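Local coordinates for nickel ABC transporter (Nickel-binding protein) (Bacillus halodurans, PDB 3T66) that probably serves as the solute-binding component of an ABC importer, in a family whose members capture peptides or nickel for uptake, at residues V334-Y337 and L343-I346; P286-L291 and L454-A459; D27-M32 and E97-E102; A91-L96 and D113-D118; A400-T405 and S411-P416. All blocks are in the same frame, centred on the assembly; numbering follows the deposited sequence.

Interaction 1 (V334-Y337 and L343-I346); sequences VLTY and LPLI
The backbones of the two segments come closest where Thr336 of strand 328-336 passes Pro344 in the first turn of helix 343-356, with their CA atoms 5.6 Å apart. Thr336 turns its hydroxyl toward the helix: OG1 sits opposite the backbone N (chi1 -173°), which places it 3.2 Å from Pro344 N. That nitrogen carries no hydrogen, so this is contact without a hydrogen bond. Proline suits the first turn of a helix, where a backbone N-H has no carbonyl of a preceding turn to reach. On the same ring, Pro344 CG lies against the carbonyl O of Tyr337.

The strand, the helix and the parallel strand 360-365 form a beta-alpha-beta crossover, a unit recurrent in the lobes of periplasmic binding proteins, and this contact lies at the turn from the first strand into the helix. A glycine in place of Pro344 would probably uncover Thr336 OG1 and Tyr337 O and let the start of the helix flex.

Next to the proline in sequence, Leu343 reaches over one face of the Tyr337 ring. Its CD1 stands 4.1 Å from the ring centroid, displaced toward the rim, a CH-pi contact nearest CZ. Tyr337 leaves the backbone heading away from the helix, yet its ring comes back toward Leu343, CG lying between the backbone N and carbonyl carbon (chi1 54°). Ile382 and Tyr384 of strand 381-387 also touch this ring.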
# COMPACT_ATOMS: atom_id res chain seq x y z
N VAL A 334 -9.37 -13.68 20.50
CA VAL A 334 -8.76 -13.18 19.25
C VAL A 334 -9.70 -13.33 18.06
O VAL A 334 -9.88 -14.43 17.57
CB VAL A 334 -7.47 -13.98 18.91
N LEU A 335 -10.33 -12.24 17.61
CA LEU A 335 -11.13 -12.28 16.39
C LEU A 335 -10.27 -12.51 15.18
O LEU A 335 -9.06 -12.29 15.20
CB LEU A 335 -11.82 -10.96 16.13
CG LEU A 335 -12.27 -10.13 17.31
CD1 LEU A 335 -12.36 -8.72 16.88
CD2 LEU A 335 -13.61 -10.61 17.78
N THR A 336 -10.92 -12.91 14.10
CA THR A 336 -10.31 -13.06 12.80
C THR A 336 -11.45 -13.02 11.77
O THR A 336 -12.62 -12.94 12.18
CB THR A 336 -9.51 -14.35 12.71
OG1 THR A 336 -8.79 -14.38 11.48
CG2 THR A 336 -10.42 -15.53 12.76
N TYR A 337 -11.12 -13.04 10.47
CA TYR A 337 -12.16 -13.00 9.42
C TYR A 337 -11.80 -13.62 8.06
O TYR A 337 -10.65 -14.04 7.83
CB TYR A 337 -12.74 -11.58 9.24
CG TYR A 337 -11.73 -10.49 9.00
CD1 TYR A 337 -11.65 -9.85 7.76
CD2 TYR A 337 -10.88 -10.06 10.02
CE1 TYR A 337 -10.72 -8.84 7.55
CE2 TYR A 337 -9.94 -9.05 9.82
CZ TYR A 337 -9.87 -8.44 8.58
OH TYR A 337 -8.94 -7.45 8.39
N LEU A 343 -5.11 -14.91 7.35
CA LEU A 343 -5.33 -14.32 8.68
C LEU A 343 -5.83 -15.34 9.72
O LEU A 343 -5.17 -15.50 10.76
CB LEU A 343 -6.26 -13.11 8.62
CG LEU A 343 -5.84 -11.81 7.94
CD1 LEU A 343 -7.04 -10.89 7.94
CD2 LEU A 343 -4.70 -11.14 8.68
N PRO A 344 -6.97 -16.04 9.44
CA PRO A 344 -7.46 -17.16 10.23
C PRO A 344 -6.41 -18.22 10.54
O PRO A 344 -6.47 -18.86 11.57
CB PRO A 344 -8.53 -17.74 9.34
CG PRO A 344 -9.11 -16.58 8.74
CD PRO A 344 -7.96 -15.72 8.39
N LEU A 345 -5.44 -18.40 9.66
CA LEU A 345 -4.35 -19.30 9.95
C LEU A 345 -3.40 -18.73 10.99
O LEU A 345 -2.84 -19.51 11.78
CB LEU A 345 -3.61 -19.70 8.67
CG LEU A 345 -4.46 -20.66 7.79
CD1 LEU A 345 -4.24 -20.40 6.31
CD2 LEU A 345 -4.23 -22.16 8.14
N ILE A 346 -3.22 -17.40 11.01
CA ILE A 346 -2.34 -16.78 12.02
C ILE A 346 -3.08 -16.91 13.35
O ILE A 346 -2.49 -17.35 14.35
CB ILE A 346 -1.94 -15.32 11.67

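Interaction 2 (P286-L291 and L454-A459); sequences PFIPTL and LIHPSA
Ile288 and His456 carry this contact through a single branch: the methyl CG2 of Ile288 stands over the centre of the imidazole of His456, 3.6 Å from its centroid and only 7° off the ring normal. So central a CH-pi contact brings the methyl about equally near to all five ring atoms. It arises because CG2 lies opposite the carbonyl carbon of Ile288, while the longer CG1 branch leads away. A beta-branched residue is apt here, since it can offer one methyl to the ring and send the other branch elsewhere.

Around the rim the fit is looser. Pro286 O lies near the ring plane, 4.0 Å from His456 CE1, and Phe287 O approaches obliquely; neither is hydrogen-bonded to the ring. On the solvent side, Pro289 and Thr290 are exposed at the two central positions of a type I turn closed by Leu291 N to Ile288 O at 3.1 Å.

Pro286 O is hydrogen-bonded to Thr241 OG1 and Thr388 OG1, and His456 ND1 weakly to Thr241 OG1. Strand 451-464 pairs with strand 240-246, where Leu454 and Ile455 form a classic bulge facing His242, while Phe287, pointing away from the strand, packs on Thr438 and Ala442 of helix 431-447.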
# COMPACT_ATOMS: atom_id res chain seq x y z
N PRO A 286 5.09 -1.19 11.62
CA PRO A 286 4.03 -0.87 10.71
C PRO A 286 4.60 -0.48 9.36
O PRO A 286 3.95 -0.73 8.37
CB PRO A 286 3.38 0.32 11.35
CG PRO A 286 4.43 0.96 12.00
CD PRO A 286 5.33 -0.08 12.54
N PHE A 287 5.82 0.07 9.31
CA PHE A 287 6.39 0.64 8.09
C PHE A 287 7.54 -0.16 7.56
O PHE A 287 8.39 -0.60 8.33
CB PHE A 287 6.92 2.05 8.33
CG PHE A 287 5.91 2.97 8.96
CD1 PHE A 287 4.63 3.09 8.44
CD2 PHE A 287 6.24 3.71 10.07
CE1 PHE A 287 3.72 3.91 9.00
CE2 PHE A 287 5.33 4.52 10.62
CZ PHE A 287 4.06 4.63 10.07
N ILE A 288 7.59 -0.30 6.24
CA ILE A 288 8.63 -1.08 5.60
C ILE A 288 9.99 -0.44 5.73
O ILE A 288 10.14 0.76 5.70
CB ILE A 288 8.35 -1.43 4.13
CG1 ILE A 288 7.83 -0.23 3.38
CG2 ILE A 288 7.34 -2.54 4.04
CD1 ILE A 288 8.26 -0.28 1.99
N PRO A 289 11.01 -1.28 5.85
CA PRO A 289 12.27 -0.69 6.20
C PRO A 289 12.73 0.42 5.23
O PRO A 289 13.31 1.39 5.67
CB PRO A 289 13.21 -1.90 6.19
CG PRO A 289 12.27 -3.12 6.35
CD PRO A 289 11.12 -2.71 5.54
N THR A 290 12.46 0.29 3.94
CA THR A 290 13.03 1.19 2.93
C THR A 290 12.48 2.63 2.96
O THR A 290 13.01 3.54 2.31
CB THR A 290 12.88 0.59 1.55
OG1 THR A 290 11.98 -0.53 1.62
CG2 THR A 290 14.18 0.04 1.10
N LEU A 291 11.42 2.82 3.75
CA LEU A 291 10.76 4.11 3.89
C LEU A 291 11.70 5.04 4.60
O LEU A 291 12.51 4.58 5.41
CB LEU A 291 9.47 3.97 4.66
CG LEU A 291 8.25 3.57 3.83
CD1 LEU A 291 7.20 2.96 4.71
CD2 LEU A 291 7.62 4.76 3.11
N LEU A 454 3.18 -8.18 12.36
CA LEU A 454 3.56 -9.51 11.92
C LEU A 454 4.31 -9.53 10.61
O LEU A 454 5.53 -9.67 10.58
CB LEU A 454 2.31 -10.34 11.80
CG LEU A 454 1.53 -10.39 13.10
CD1 LEU A 454 0.14 -10.98 12.83
CD2 LEU A 454 2.31 -11.21 14.11
N ILE A 455 3.58 -9.40 9.52
CA ILE A 455 4.25 -9.45 8.23
C ILE A 455 3.88 -8.34 7.21
O ILE A 455 2.92 -7.55 7.37
CB ILE A 455 4.11 -10.82 7.56
CG1 ILE A 455 2.68 -11.07 7.14
CG2 ILE A 455 4.64 -11.96 8.48
CD1 ILE A 455 2.54 -12.25 6.14
N HIS A 456 4.68 -8.33 6.15
CA HIS A 456 4.47 -7.49 5.01
C HIS A 456 4.24 -8.46 3.85
O HIS A 456 5.17 -9.10 3.39
CB HIS A 456 5.74 -6.66 4.70
CG HIS A 456 6.13 -5.69 5.77
ND1 HIS A 456 5.23 -4.83 6.37
CD2 HIS A 456 7.33 -5.41 6.32
CE1 HIS A 456 5.86 -4.07 7.25
NE2 HIS A 456 7.14 -4.40 7.23
N PRO A 457 2.99 -8.58 3.38
CA PRO A 457 2.80 -9.50 2.25
C PRO A 457 3.36 -8.95 0.90
O PRO A 457 3.22 -7.73 0.57
CB PRO A 457 1.26 -9.69 2.21
CG PRO A 457 0.71 -8.44 2.83
CD PRO A 457 1.75 -7.91 3.80
N SER A 458 3.98 -9.86 0.14
CA SER A 458 4.66 -9.53 -1.13
C SER A 458 3.81 -9.48 -2.37
O SER A 458 2.92 -10.30 -2.56
CB SER A 458 5.81 -10.48 -1.38
OG SER A 458 6.84 -10.24 -0.45
N ALA A 459 4.09 -8.50 -3.22
CA ALA A 459 3.55 -8.54 -4.56
C ALA A 459 4.50 -9.42 -5.30
O ALA A 459 5.73 -9.34 -5.11
CB ALA A 459 3.50 -7.19 -5.17

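Interaction 3 (D27-M32 and E97-E102); sequences DPHVDM and ERALDE
Asp27 and Arg98 approach from opposite directions and pair through the edge of the guanidinium in a two-bond salt bridge, the carboxylate and guanidinium planes nearly parallel (9° apart) but somewhat offset. Arg98 NH2 donates to Asp27 OD2 at 2.6 Å, meeting it on the syn side but tilted 25° out of the carboxylate plane. The second bond, from Arg98 NH1 to Asp27 OD1, is also 2.6 Å long but bent and weak. Together the two bonds probably limit the rotation of both flat groups.

Asp27 OD2 also faces the backbone N of His29 in what fits an Asx turn, though that nitrogen is less surely placed. Aspartate suits this loop because its short side chain can serve its own backbone and a distant cation at once. Arg98 leaves the helix with CG opposite the backbone N, then bends at chi2 to bring its end round to the loop; its NE makes a long ion pair with Glu102 OE1, 3.9 Å away, and Phe152 adds a cation-pi contact. A leucine in place of Arg98 would probably leave the buried carboxylate of Asp27 without its countercharge and free to turn.

Outward from the charges, Ala99 CB sits over the centre of the His29 imidazole, 3.4 Å from its centroid, a CH-pi contact that suits a residue as small as alanine. The ring bonds weakly through NE2 to Ser143 O.

The whole is a salt-bridge network of Asp27, Arg98 and, at long range, Glu102, tying the loop between strand 14-19 and helix 35-38 to the C-terminal end of helix 89-100.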
# COMPACT_ATOMS: atom_id res chain seq x y z
N ASP A 27 -11.28 5.21 -18.16
CA ASP A 27 -11.30 6.54 -17.67
C ASP A 27 -10.45 6.65 -16.38
O ASP A 27 -10.92 6.24 -15.30
CB ASP A 27 -12.71 6.96 -17.41
CG ASP A 27 -12.81 8.39 -17.03
OD1 ASP A 27 -13.92 8.93 -17.12
OD2 ASP A 27 -11.77 8.99 -16.65
N PRO A 28 -9.22 7.22 -16.47
CA PRO A 28 -8.36 7.24 -15.28
C PRO A 28 -9.03 7.90 -14.09
O PRO A 28 -8.61 7.72 -12.96
CB PRO A 28 -7.19 8.10 -15.74
CG PRO A 28 -7.78 9.00 -16.74
CD PRO A 28 -8.71 8.12 -17.51
N HIS A 29 -10.09 8.64 -14.36
CA HIS A 29 -10.82 9.29 -13.29
C HIS A 29 -11.88 8.46 -12.59
O HIS A 29 -11.98 8.54 -11.37
CB HIS A 29 -11.38 10.62 -13.76
CG HIS A 29 -10.31 11.59 -14.15
ND1 HIS A 29 -10.55 12.68 -14.95
CD2 HIS A 29 -8.98 11.59 -13.89
CE1 HIS A 29 -9.41 13.33 -15.15
NE2 HIS A 29 -8.45 12.68 -14.52
N VAL A 30 -12.64 7.65 -13.32
CA VAL A 30 -13.61 6.76 -12.69
C VAL A 30 -12.99 5.40 -12.36
O VAL A 30 -13.53 4.66 -11.55
CB VAL A 30 -14.91 6.61 -13.56
N ASP A 31 -11.90 5.03 -13.01
CA ASP A 31 -11.49 3.63 -13.04
C ASP A 31 -11.15 2.82 -11.82
O ASP A 31 -11.64 1.73 -11.68
CB ASP A 31 -10.35 3.44 -14.04
N MET A 32 -10.32 3.27 -10.92
CA MET A 32 -10.18 2.51 -9.68
C MET A 32 -9.33 1.27 -9.82
O MET A 32 -9.06 0.60 -8.85
CB MET A 32 -11.55 2.07 -9.22
CG MET A 32 -12.09 2.81 -8.03
SD MET A 32 -10.89 3.74 -7.08
CE MET A 32 -11.12 3.06 -5.46
N GLU A 97 -9.71 19.40 -12.84
CA GLU A 97 -11.15 19.72 -12.75
C GLU A 97 -12.10 18.67 -13.25
O GLU A 97 -13.05 18.31 -12.57
CB GLU A 97 -11.42 20.97 -13.49
CG GLU A 97 -10.68 22.03 -12.83
CD GLU A 97 -11.30 23.35 -13.06
OE1 GLU A 97 -12.07 23.46 -14.05
OE2 GLU A 97 -11.01 24.27 -12.24
N ARG A 98 -11.83 18.17 -14.45
CA ARG A 98 -12.60 17.12 -15.00
C ARG A 98 -12.59 16.01 -13.99
O ARG A 98 -13.56 15.25 -13.88
CB ARG A 98 -12.00 16.66 -16.31
CG ARG A 98 -12.85 15.71 -17.10
CD ARG A 98 -12.65 14.33 -16.62
NE ARG A 98 -13.53 13.36 -17.25
CZ ARG A 98 -13.23 12.08 -17.49
NH1 ARG A 98 -14.12 11.30 -18.05
NH2 ARG A 98 -12.04 11.56 -17.18
N ALA A 99 -11.53 15.92 -13.20
CA ALA A 99 -11.44 14.78 -12.29
C ALA A 99 -12.25 15.00 -11.02
O ALA A 99 -12.80 14.04 -10.46
CB ALA A 99 -9.99 14.46 -11.95
N LEU A 100 -12.31 16.24 -10.55
CA LEU A 100 -13.11 16.54 -9.38
C LEU A 100 -14.61 16.47 -9.70
O LEU A 100 -15.41 16.11 -8.82
CB LEU A 100 -12.73 17.87 -8.76
CG LEU A 100 -11.27 18.01 -8.28
CD1 LEU A 100 -10.73 19.43 -8.45
CD2 LEU A 100 -11.09 17.52 -6.83
N ASP A 101 -15.01 16.77 -10.93
CA ASP A 101 -16.45 16.80 -11.22
C ASP A 101 -16.95 15.48 -11.64
O ASP A 101 -18.12 15.35 -11.90
CB ASP A 101 -16.83 17.87 -12.26
CG ASP A 101 -16.78 19.30 -11.66
OD1 ASP A 101 -15.69 19.97 -11.78
OD2 ASP A 101 -17.79 19.74 -11.03
N GLU A 102 -16.06 14.49 -11.68
CA GLU A 102 -16.39 13.16 -12.17
C GLU A 102 -16.31 12.06 -11.08
O GLU A 102 -16.99 11.04 -11.17
CB GLU A 102 -15.50 12.80 -13.37
CG GLU A 102 -16.19 11.99 -14.49
CD GLU A 102 -17.27 12.78 -15.27
OE1 GLU A 102 -17.03 13.96 -15.67
OE2 GLU A 102 -18.36 12.21 -15.51

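Interaction 4 (A91-L96 and D113-D118); sequences AVKASL and DEIEAD
Lys93 lies across strand 112-118 and touches two of its residues on the way to its tip. From CB, pointed toward the strand, the chain sets out with CG opposite the backbone N (chi1 179°), this CG lying 4.4 Å from Ile115 CG2. Next comes CD, which rests 4.2 Å from Ala117 CB and 3.5 Å from Ile115 O. CE keeps beside the same carbonyl, and a bend at the last torsion brings NZ to it: Lys93 NZ donates to Ile115 O at 2.8 Å, arriving nearly along the C=O axis (176°).

Over residues 91-96 and 113-118 the helix and strand run close to antiparallel, their axes 8.9 Å apart and at 159° to each other. The strand is the outermost, within this chain, of a four-stranded antiparallel sheet, and its backbone pairs with strand 121-126 through Glu114 and Glu116; the intervening Ile115 carbonyl thus becomes available to a side chain.

Beside the lysine, Ile115 meets the helix with its far end. Its CD1 lies 4.0 Å from Leu96 CB, the two side chains crossing at about a right angle, while Leu122 and Ile124 of strand 121-126 also touch Ile115. Leucine and isoleucine fit this buried side between helix and sheet, and Ala117 is small enough to let the lysine chain pass.

Lysine thus has a double role here, its methylenes packing on apolar neighbours and its amine bonding a backbone oxygen. That partner is neutral and so does not pair the charge; Glu97 is a long, weak ion-pair partner.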
# COMPACT_ATOMS: atom_id res chain seq x y z
N ALA A 91 -3.88 23.03 -19.18
CA ALA A 91 -4.24 21.68 -19.46
C ALA A 91 -4.38 20.88 -18.19
O ALA A 91 -5.20 20.02 -18.09
CB ALA A 91 -3.20 21.08 -20.30
N VAL A 92 -3.53 21.15 -17.24
CA VAL A 92 -3.47 20.43 -16.01
C VAL A 92 -4.61 20.85 -15.12
O VAL A 92 -5.12 20.06 -14.32
CB VAL A 92 -2.14 20.64 -15.31
CG1 VAL A 92 -2.10 19.87 -14.00
CG2 VAL A 92 -1.01 20.20 -16.22
N LYS A 93 -5.02 22.10 -15.26
CA LYS A 93 -6.20 22.60 -14.57
C LYS A 93 -7.40 21.82 -15.05
O LYS A 93 -8.09 21.17 -14.27
CB LYS A 93 -6.39 24.08 -14.83
CG LYS A 93 -7.59 24.60 -14.15
CD LYS A 93 -7.60 26.10 -13.97
CE LYS A 93 -9.06 26.56 -13.93
NZ LYS A 93 -9.31 27.73 -13.05
N ALA A 94 -7.62 21.85 -16.34
CA ALA A 94 -8.73 21.12 -16.94
C ALA A 94 -8.84 19.71 -16.39
O ALA A 94 -9.92 19.28 -16.04
CB ALA A 94 -8.56 21.06 -18.44
N SER A 95 -7.71 19.01 -16.35
CA SER A 95 -7.69 17.61 -16.04
C SER A 95 -7.99 17.39 -14.57
O SER A 95 -8.76 16.52 -14.20
CB SER A 95 -6.33 17.01 -16.40
OG SER A 95 -6.21 15.70 -15.87
N LEU A 96 -7.38 18.21 -13.74
CA LEU A 96 -7.71 18.15 -12.34
C LEU A 96 -9.19 18.36 -12.19
O LEU A 96 -9.87 17.58 -11.51
CB LEU A 96 -6.92 19.16 -11.53
CG LEU A 96 -5.46 18.77 -11.34
CD1 LEU A 96 -4.67 19.85 -10.59
CD2 LEU A 96 -5.38 17.46 -10.64
N ASP A 113 -10.31 23.91 -2.94
CA ASP A 113 -11.15 25.07 -3.15
C ASP A 113 -11.06 25.77 -4.48
O ASP A 113 -12.04 26.08 -5.08
CB ASP A 113 -10.89 26.09 -2.07
CG ASP A 113 -12.11 26.87 -1.73
OD1 ASP A 113 -12.54 27.67 -2.55
OD2 ASP A 113 -12.63 26.68 -0.64
N GLU A 114 -9.85 26.00 -4.97
CA GLU A 114 -9.67 26.79 -6.15
C GLU A 114 -8.42 26.40 -6.85
O GLU A 114 -7.55 25.84 -6.27
CB GLU A 114 -9.59 28.25 -5.80
N ILE A 115 -8.34 26.69 -8.13
CA ILE A 115 -7.09 26.40 -8.83
C ILE A 115 -6.88 27.50 -9.83
O ILE A 115 -7.57 27.52 -10.81
CB ILE A 115 -7.14 25.09 -9.63
CG1 ILE A 115 -7.65 23.93 -8.79
CG2 ILE A 115 -5.76 24.73 -10.15
CD1 ILE A 115 -7.51 22.57 -9.48
N GLU A 116 -5.95 28.41 -9.61
CA GLU A 116 -5.66 29.45 -10.60
C GLU A 116 -4.45 28.98 -11.46
O GLU A 116 -3.56 28.32 -10.95
CB GLU A 116 -5.42 30.84 -9.93
N ALA A 117 -4.44 29.30 -12.77
CA ALA A 117 -3.35 28.89 -13.67
C ALA A 117 -2.57 30.06 -14.35
O ALA A 117 -3.16 31.10 -14.70
CB ALA A 117 -3.89 27.95 -14.70
N ASP A 118 -1.26 29.89 -14.52
CA ASP A 118 -0.42 30.81 -15.33
C ASP A 118 0.79 30.09 -15.94
O ASP A 118 1.69 29.62 -15.21
CB ASP A 118 0.09 32.03 -14.51

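Interaction 5 (A400-T405 and S411-P416); sequences ATYHPT and SSVNDP
Val413 spreads its two methyls over the last turn of helix 395-402, CG1 lying 3.7 Å from Tyr402 O and CG2 3.7 Å from Thr401 O. The chain here makes an interhelical connection: helix 395-402 ends, the chain doubles back, and Asp415 takes the N-cap position of helix 416-426, its OD2 bonding weakly to Glu417 N. Valine suits the bend because its methyls diverge, CG1 opposite its own backbone N and CG2 opposite its carbonyl carbon, so that each covers a different carbonyl at the helix end.

CG1 also reaches the edge of the Tyr402 ring, near its plane, 4.3 Å from CD1. Tyr402 leaves the backbone away from the loop, and its ring packs against Leu418 and Ile422 of the next helix and Phe453 of strand 451-464, while its hydroxyl is hydrogen-bonded to that of Tyr397. Tyrosine thus offers an apolar edge to the valine and its polar end to Tyr397.

No hydrogen bond joins the two segments directly; Asn409, in the intervening loop, bridges them instead, its ND2 bonded to both His403 O and Val413 O. Toward solvent the contact thins to Pro404 against Asn414, the side chains crossing at about a right angle with Pro404 CG 3.4 Å from Asn414 ND2. Proline, with a rigid ring and no N-H, is well placed just after the helix has ended.

The turn beyond it is secured by His403: Thr405 N donates to His403 ND1 at 2.7 Å, in the plane of the imidazole and nearly straight at 164°.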
# COMPACT_ATOMS: atom_id res chain seq x y z
N ALA A 400 -5.50 8.00 12.07
CA ALA A 400 -6.68 7.17 12.09
C ALA A 400 -6.59 6.10 13.19
O ALA A 400 -7.59 5.79 13.85
CB ALA A 400 -6.90 6.54 10.77
N THR A 401 -5.41 5.56 13.43
CA THR A 401 -5.35 4.38 14.29
C THR A 401 -4.95 4.67 15.76
O THR A 401 -5.16 3.83 16.67
CB THR A 401 -4.44 3.34 13.63
OG1 THR A 401 -4.83 3.22 12.25
CG2 THR A 401 -4.56 2.02 14.31
N TYR A 402 -4.40 5.86 15.99
CA TYR A 402 -3.74 6.15 17.24
C TYR A 402 -4.25 7.38 17.93
O TYR A 402 -4.23 7.45 19.14
CB TYR A 402 -2.25 6.27 16.99
CG TYR A 402 -1.65 4.98 16.56
CD1 TYR A 402 -1.52 3.92 17.47
CD2 TYR A 402 -1.23 4.79 15.24
CE1 TYR A 402 -0.97 2.71 17.09
CE2 TYR A 402 -0.69 3.59 14.84
CZ TYR A 402 -0.56 2.54 15.78
OH TYR A 402 -0.01 1.33 15.41
N HIS A 403 -4.70 8.37 17.18
CA HIS A 403 -5.18 9.57 17.83
C HIS A 403 -6.53 9.30 18.51
O HIS A 403 -7.36 8.61 17.93
CB HIS A 403 -5.28 10.72 16.86
CG HIS A 403 -5.68 11.99 17.51
ND1 HIS A 403 -6.95 12.20 18.03
CD2 HIS A 403 -4.99 13.12 17.76
CE1 HIS A 403 -7.01 13.40 18.56
NE2 HIS A 403 -5.84 13.99 18.40
N PRO A 404 -6.73 9.81 19.74
CA PRO A 404 -8.03 9.70 20.45
C PRO A 404 -9.25 9.86 19.53
O PRO A 404 -10.18 9.08 19.63
CB PRO A 404 -7.99 10.87 21.46
CG PRO A 404 -6.50 11.22 21.63
CD PRO A 404 -5.70 10.42 20.61
N THR A 405 -9.22 10.84 18.63
CA THR A 405 -10.31 11.14 17.72
C THR A 405 -10.34 10.20 16.50
O THR A 405 -11.26 10.25 15.69
CB THR A 405 -10.18 12.62 17.23
N SER A 411 -9.18 0.57 19.50
CA SER A 411 -8.59 -0.01 20.65
C SER A 411 -8.65 0.95 21.83
O SER A 411 -7.95 0.76 22.84
CB SER A 411 -7.19 -0.43 20.28
OG SER A 411 -7.31 -1.20 19.11
N SER A 412 -9.49 1.98 21.71
CA SER A 412 -9.59 3.01 22.75
C SER A 412 -8.17 3.52 23.12
O SER A 412 -7.86 3.77 24.29
CB SER A 412 -10.37 2.46 23.97
N VAL A 413 -7.32 3.65 22.10
CA VAL A 413 -5.91 4.07 22.23
C VAL A 413 -5.86 5.52 22.55
O VAL A 413 -6.40 6.35 21.79
CB VAL A 413 -5.13 3.97 20.90
CG1 VAL A 413 -3.67 4.36 21.13
CG2 VAL A 413 -5.28 2.57 20.19
N ASN A 414 -5.20 5.87 23.65
CA ASN A 414 -5.12 7.28 23.99
C ASN A 414 -3.95 7.62 24.88
O ASN A 414 -4.08 7.79 26.08
CB ASN A 414 -6.49 7.75 24.53
CG ASN A 414 -6.40 9.04 25.31
OD1 ASN A 414 -6.96 9.12 26.40
ND2 ASN A 414 -5.73 10.06 24.76
N ASP A 415 -2.79 7.75 24.25
CA ASP A 415 -1.57 8.03 24.95
C ASP A 415 -1.11 9.45 24.61
O ASP A 415 -0.81 9.75 23.45
CB ASP A 415 -0.53 7.01 24.51
CG ASP A 415 0.72 7.09 25.32
OD1 ASP A 415 1.14 5.97 25.72
OD2 ASP A 415 1.28 8.22 25.54
N PRO A 416 -1.06 10.33 25.63
CA PRO A 416 -0.86 11.76 25.37
C PRO A 416 0.48 12.06 24.73
O PRO A 416 0.54 12.90 23.86
CB PRO A 416 -1.00 12.40 26.75
CG PRO A 416 -1.76 11.36 27.57
CD PRO A 416 -1.22 10.06 27.07

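In the fold
Interactions 3 and 4 form one neighbourhood, their centres 14 Å apart: both use helix 89-100, and His29 CE1 of one packs 3.4 Å from Ser95 O of the other. The helix therefore holds the 27-32 loop through its C-terminal end and the outer strand 112-118 through its middle. Interactions 1, 2 and 5 lie in the other part of the chain. Interaction 2 is the most central, about 19 Å from interaction 1 and 22 Å from interaction 5 between centres, with nearest atoms about 5 Å away in both cases. Interactions 1 and 4 are farthest apart, about 46 Å between centres. All five lie away from Asp179, a calcium-binding residue.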